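Local coordinates for capsular polysaccharide biosynthesis protein (Burkholderia pseudomallei, PDB 4BQN), which binds coenzyme A and is probably an acetyltransferase that takes part in the biosynthesis of the capsular polysaccharide, at residues M98-Y103 with A188-K193. The protein carries 1 engineered substitution. Numbering follows the deposited sequence. Where two conformers were deposited one is given.
With COA (coenzyme A), chain C.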
loop_
_atom_site.group_PDB
_atom_site.type_symbol
_atom_site.label_atom_id
_atom_site.label_comp_id
_atom_site.label_asym_id
_atom_site.label_seq_id
_atom_site.Cartn_x
_atom_site.Cartn_y
_atom_site.Cartn_z
ATOM N N MET A 98 4.421 -2.711 1.475
ATOM C CA MET A 98 4.704 -1.854 0.339
ATOM C C MET A 98 3.769 -0.640 0.349
ATOM O O MET A 98 2.566 -0.769 0.132
ATOM C CB MET A 98 4.557 -2.657 -0.955
ATOM C CG MET A 98 5.551 -3.788 -1.051
ATOM S SD MET A 98 5.201 -4.971 -2.365
ATOM C CE MET A 98 3.985 -6.014 -1.548
ATOM N N HIS A 99 4.336 0.540 0.566
ATOM C CA HIS A 99 3.597 1.793 0.619
ATOM C C HIS A 99 4.441 2.812 -0.134
ATOM O O HIS A 99 5.659 2.898 0.075
ATOM C CB HIS A 99 3.345 2.175 2.078
ATOM C CG HIS A 99 2.657 3.486 2.279
ATOM N ND1 HIS A 99 1.410 3.591 2.862
ATOM C CD2 HIS A 99 3.064 4.755 2.027
ATOM C CE1 HIS A 99 1.083 4.868 2.958
ATOM N NE2 HIS A 99 2.066 5.595 2.452
ATOM N N TRP A 100 3.807 3.554 -1.033
ATOM C CA TRP A 100 4.534 4.475 -1.901
ATOM C C TRP A 100 3.582 5.554 -2.368
ATOM O O TRP A 100 2.632 5.259 -3.097
ATOM C CB TRP A 100 5.078 3.704 -3.107
ATOM C CG TRP A 100 5.924 4.502 -4.029
ATOM C CD1 TRP A 100 5.538 5.123 -5.194
ATOM C CD2 TRP A 100 7.339 4.713 -3.908
ATOM N NE1 TRP A 100 6.630 5.728 -5.788
ATOM C CE2 TRP A 100 7.742 5.500 -5.015
ATOM C CE3 TRP A 100 8.307 4.327 -2.963
ATOM C CZ2 TRP A 100 9.068 5.884 -5.214
ATOM C CZ3 TRP A 100 9.626 4.707 -3.161
ATOM C CH2 TRP A 100 9.992 5.492 -4.271
ATOM N N GLU A 101 3.842 6.798 -1.968
ATOM C CA GLU A 101 2.965 7.941 -2.290
ATOM C C GLU A 101 3.411 8.680 -3.554
ATOM O O GLU A 101 2.834 9.694 -3.910
ATOM C CB GLU A 101 2.872 8.896 -1.089
ATOM C CG GLU A 101 2.223 8.217 0.096
ATOM C CD GLU A 101 2.279 9.034 1.356
ATOM O OE1 GLU A 101 2.356 10.274 1.261
ATOM O OE2 GLU A 101 2.248 8.415 2.433
ATOM N N GLY A 102 4.434 8.171 -4.238
ATOM C CA GLY A 102 5.039 8.943 -5.309
ATOM C C GLY A 102 4.157 9.195 -6.512
ATOM O O GLY A 102 4.335 10.195 -7.192
ATOM N N TYR A 103 3.186 8.330 -6.791
ATOM C CA TYR A 103 2.281 8.620 -7.911
ATOM C C TYR A 103 1.193 9.612 -7.538
ATOM O O TYR A 103 0.732 10.385 -8.391
ATOM C CB TYR A 103 1.607 7.356 -8.420
ATOM C CG TYR A 103 2.581 6.332 -8.921
ATOM C CD1 TYR A 103 3.232 6.495 -10.143
ATOM C CD2 TYR A 103 2.831 5.167 -8.189
ATOM C CE1 TYR A 103 4.139 5.543 -10.604
ATOM C CE2 TYR A 103 3.729 4.216 -8.638
ATOM C CZ TYR A 103 4.363 4.395 -9.848
ATOM O OH TYR A 103 5.234 3.429 -10.275
ATOM N N ALA A 188 13.814 2.524 -8.809
ATOM C CA ALA A 188 14.407 2.463 -10.137
ATOM C C ALA A 188 13.367 2.350 -11.242
ATOM O O ALA A 188 13.620 2.774 -12.362
ATOM C CB ALA A 188 15.410 1.321 -10.224
ATOM N N ASN A 189 12.192 1.802 -10.928
ATOM C CA ASN A 189 11.202 1.521 -11.960
ATOM C C ASN A 189 9.943 2.372 -11.921
ATOM O O ASN A 189 9.143 2.288 -12.844
ATOM C CB ASN A 189 10.792 0.049 -11.903
ATOM C CG ASN A 189 11.892 -0.867 -12.346
ATOM O OD1 ASN A 189 12.008 -1.173 -13.536
ATOM N ND2 ASN A 189 12.727 -1.289 -11.404
ATOM N N CYS A 190 9.763 3.174 -10.868
ATOM C CA CYS A 190 8.461 3.800 -10.627
ATOM C C CYS A 190 8.019 4.748 -11.743
ATOM O O CYS A 190 6.816 4.851 -12.024
ATOM C CB CYS A 190 8.421 4.499 -9.262
ATOM S SG CYS A 190 9.560 5.879 -9.052
ATOM N N ARG A 191 8.967 5.416 -12.409
ATOM C CA ARG A 191 8.577 6.354 -13.458
ATOM C C ARG A 191 8.335 5.675 -14.795
ATOM O O ARG A 191 7.698 6.261 -15.676
ATOM C CB ARG A 191 9.589 7.483 -13.583
ATOM C CG ARG A 191 9.719 8.273 -12.292
ATOM C CD ARG A 191 10.288 9.654 -12.522
ATOM N NE ARG A 191 10.887 10.172 -11.300
ATOM C CZ ARG A 191 11.606 11.283 -11.236
ATOM N NH1 ARG A 191 11.794 12.016 -12.329
ATOM N NH2 ARG A 191 12.133 11.660 -10.076
ATOM N N GLN A 192 8.828 4.442 -14.928
ATOM C CA GLN A 192 8.746 3.708 -16.185
ATOM C C GLN A 192 7.551 2.769 -16.239
ATOM O O GLN A 192 6.996 2.526 -17.317
ATOM C CB GLN A 192 10.024 2.895 -16.407
ATOM C CG GLN A 192 11.249 3.733 -16.755
ATOM C CD GLN A 192 11.831 4.455 -15.553
ATOM O OE1 GLN A 192 11.813 3.935 -14.440
ATOM N NE2 GLN A 192 12.338 5.660 -15.771
ATOM N N LYS A 193 7.172 2.243 -15.074
ATOM C CA LYS A 193 6.116 1.236 -14.946
ATOM C C LYS A 193 5.225 1.640 -13.789
ATOM O O LYS A 193 5.719 2.061 -12.750
ATOM C CB LYS A 193 6.719 -0.137 -14.618
ATOM C CG LYS A 193 7.541 -0.753 -15.726
ATOM C CD LYS A 193 8.373 -1.909 -15.192
ATOM C CE LYS A 193 9.675 -2.029 -15.967
ATOM N NZ LYS A 193 10.562 -0.841 -15.797
HETATM N N1A COA C . 5.297 5.766 4.179
HETATM C C2A COA C . 4.372 6.513 4.833
HETATM N N3A COA C . 3.439 5.971 5.634
HETATM C C4A COA C . 3.431 4.634 5.836
HETATM C C5A COA C . 4.404 3.775 5.171
HETATM C C6A COA C . 5.376 4.426 4.302
HETATM N N6A COA C . 6.298 3.688 3.650
HETATM N N7A COA C . 4.165 2.495 5.540
HETATM C C8A COA C . 3.114 2.535 6.397
HETATM N N9A COA C . 2.668 3.803 6.545
HETATM C C1B COA C . 1.591 4.293 7.414
HETATM C C2B COA C . 0.408 3.357 7.585
HETATM O O2B COA C . -0.542 3.556 6.536
HETATM C C3B COA C . -0.089 3.810 8.948
HETATM O O3B COA C . -0.791 5.051 8.746
HETATM P P3B COA C . -1.708 5.719 9.886
HETATM O O7A COA C . -2.361 6.874 9.169
HETATM O O8A COA C . -2.677 4.633 10.270
HETATM O O9A COA C . -0.775 6.127 11.001
HETATM C C4B COA C . 1.204 4.105 9.707
HETATM O O4B COA C . 2.188 4.382 8.710
HETATM C C5B COA C . 1.679 2.962 10.605
HETATM O O5B COA C . 1.801 1.805 9.786
HETATM P P1A COA C . 3.065 0.847 9.858
HETATM O O1A COA C . 2.895 -0.148 8.748
HETATM O O2A COA C . 4.337 1.640 9.889
HETATM O O3A COA C . 2.991 0.108 11.274
HETATM P P2A COA C . 1.914 -0.828 12.023
HETATM O O4A COA C . 1.424 -0.064 13.228
HETATM O O5A COA C . 2.620 -2.134 12.260
HETATM O O6A COA C . 0.690 -1.024 11.025
HETATM C CBP COA C . -0.665 -1.728 9.176
HETATM C CCP COA C . 0.610 -2.004 9.971
HETATM C CDP COA C . -0.803 -2.732 8.037
HETATM C CEP COA C . -1.850 -1.945 10.101
HETATM C CAP COA C . -0.592 -0.270 8.652
HETATM O OAP COA C . 0.408 -0.168 7.637
HETATM C C9P COA C . -1.871 0.359 8.123
HETATM O O9P COA C . -2.669 0.879 8.892
HETATM N N8P COA C . -2.066 0.384 6.799
HETATM C C7P COA C . -3.229 1.023 6.197
HETATM C C6P COA C . -4.528 0.249 6.328
HETATM C C5P COA C . -4.362 -1.072 5.628
HETATM O O5P COA C . -3.960 -2.060 6.224
HETATM N N4P COA C . -4.679 -1.073 4.347
HETATM C C3P COA C . -4.568 -2.258 3.544
HETATM C C2P COA C . -3.659 -1.991 2.367
HETATM S S1P COA C . -3.076 -3.531 1.779
#
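The Tyr103 ring meets Cys190 and Lys193 through its hydroxyl end. Cys190 O lies at the ring edge, near its plane, 2.8 Å from Tyr103 OH. Lys193 O approaches the ring obliquely and is 2.9 Å from Tyr103 OH. The hydroxyl has one proton to offer, and which of the two carbonyls accepts it stays open. Leu195 N also bonds to this oxygen, so the phenol ties down the turn that follows helix 183-189. With Tyr103 CG anti to the carbonyl carbon (chi1 -60°), the ring brings its hydroxyl up to both carbonyls. Trp100 is the second flat group. Its CZ2 is 3.9 Å from Cys190 SG, in an oblique sulfur-aromatic contact. Phe196 meets the indole at a shallow angle. The turn itself is held by Asn189 O, which accepts from both Gln192 N and Lys193 N.

The loop also bears on the ligand. The adenine of coenzyme A lies nearly parallel over one face of the His99 imidazole, with C4A over the ring centre and His99 CD2 3.3 Å from C6A of coenzyme A. At the ring edge, His99 NE2 gives a nearly straight bond (173°) to the anti lone pair of Glu101 OE2. This in-plane bond probably helps to fix the ring's rotation, and Arg299 pairs with Glu101 OE1. The loop thus joins the turn after helix 183-189 to the adenine side of the coenzyme A pocket of WcbI.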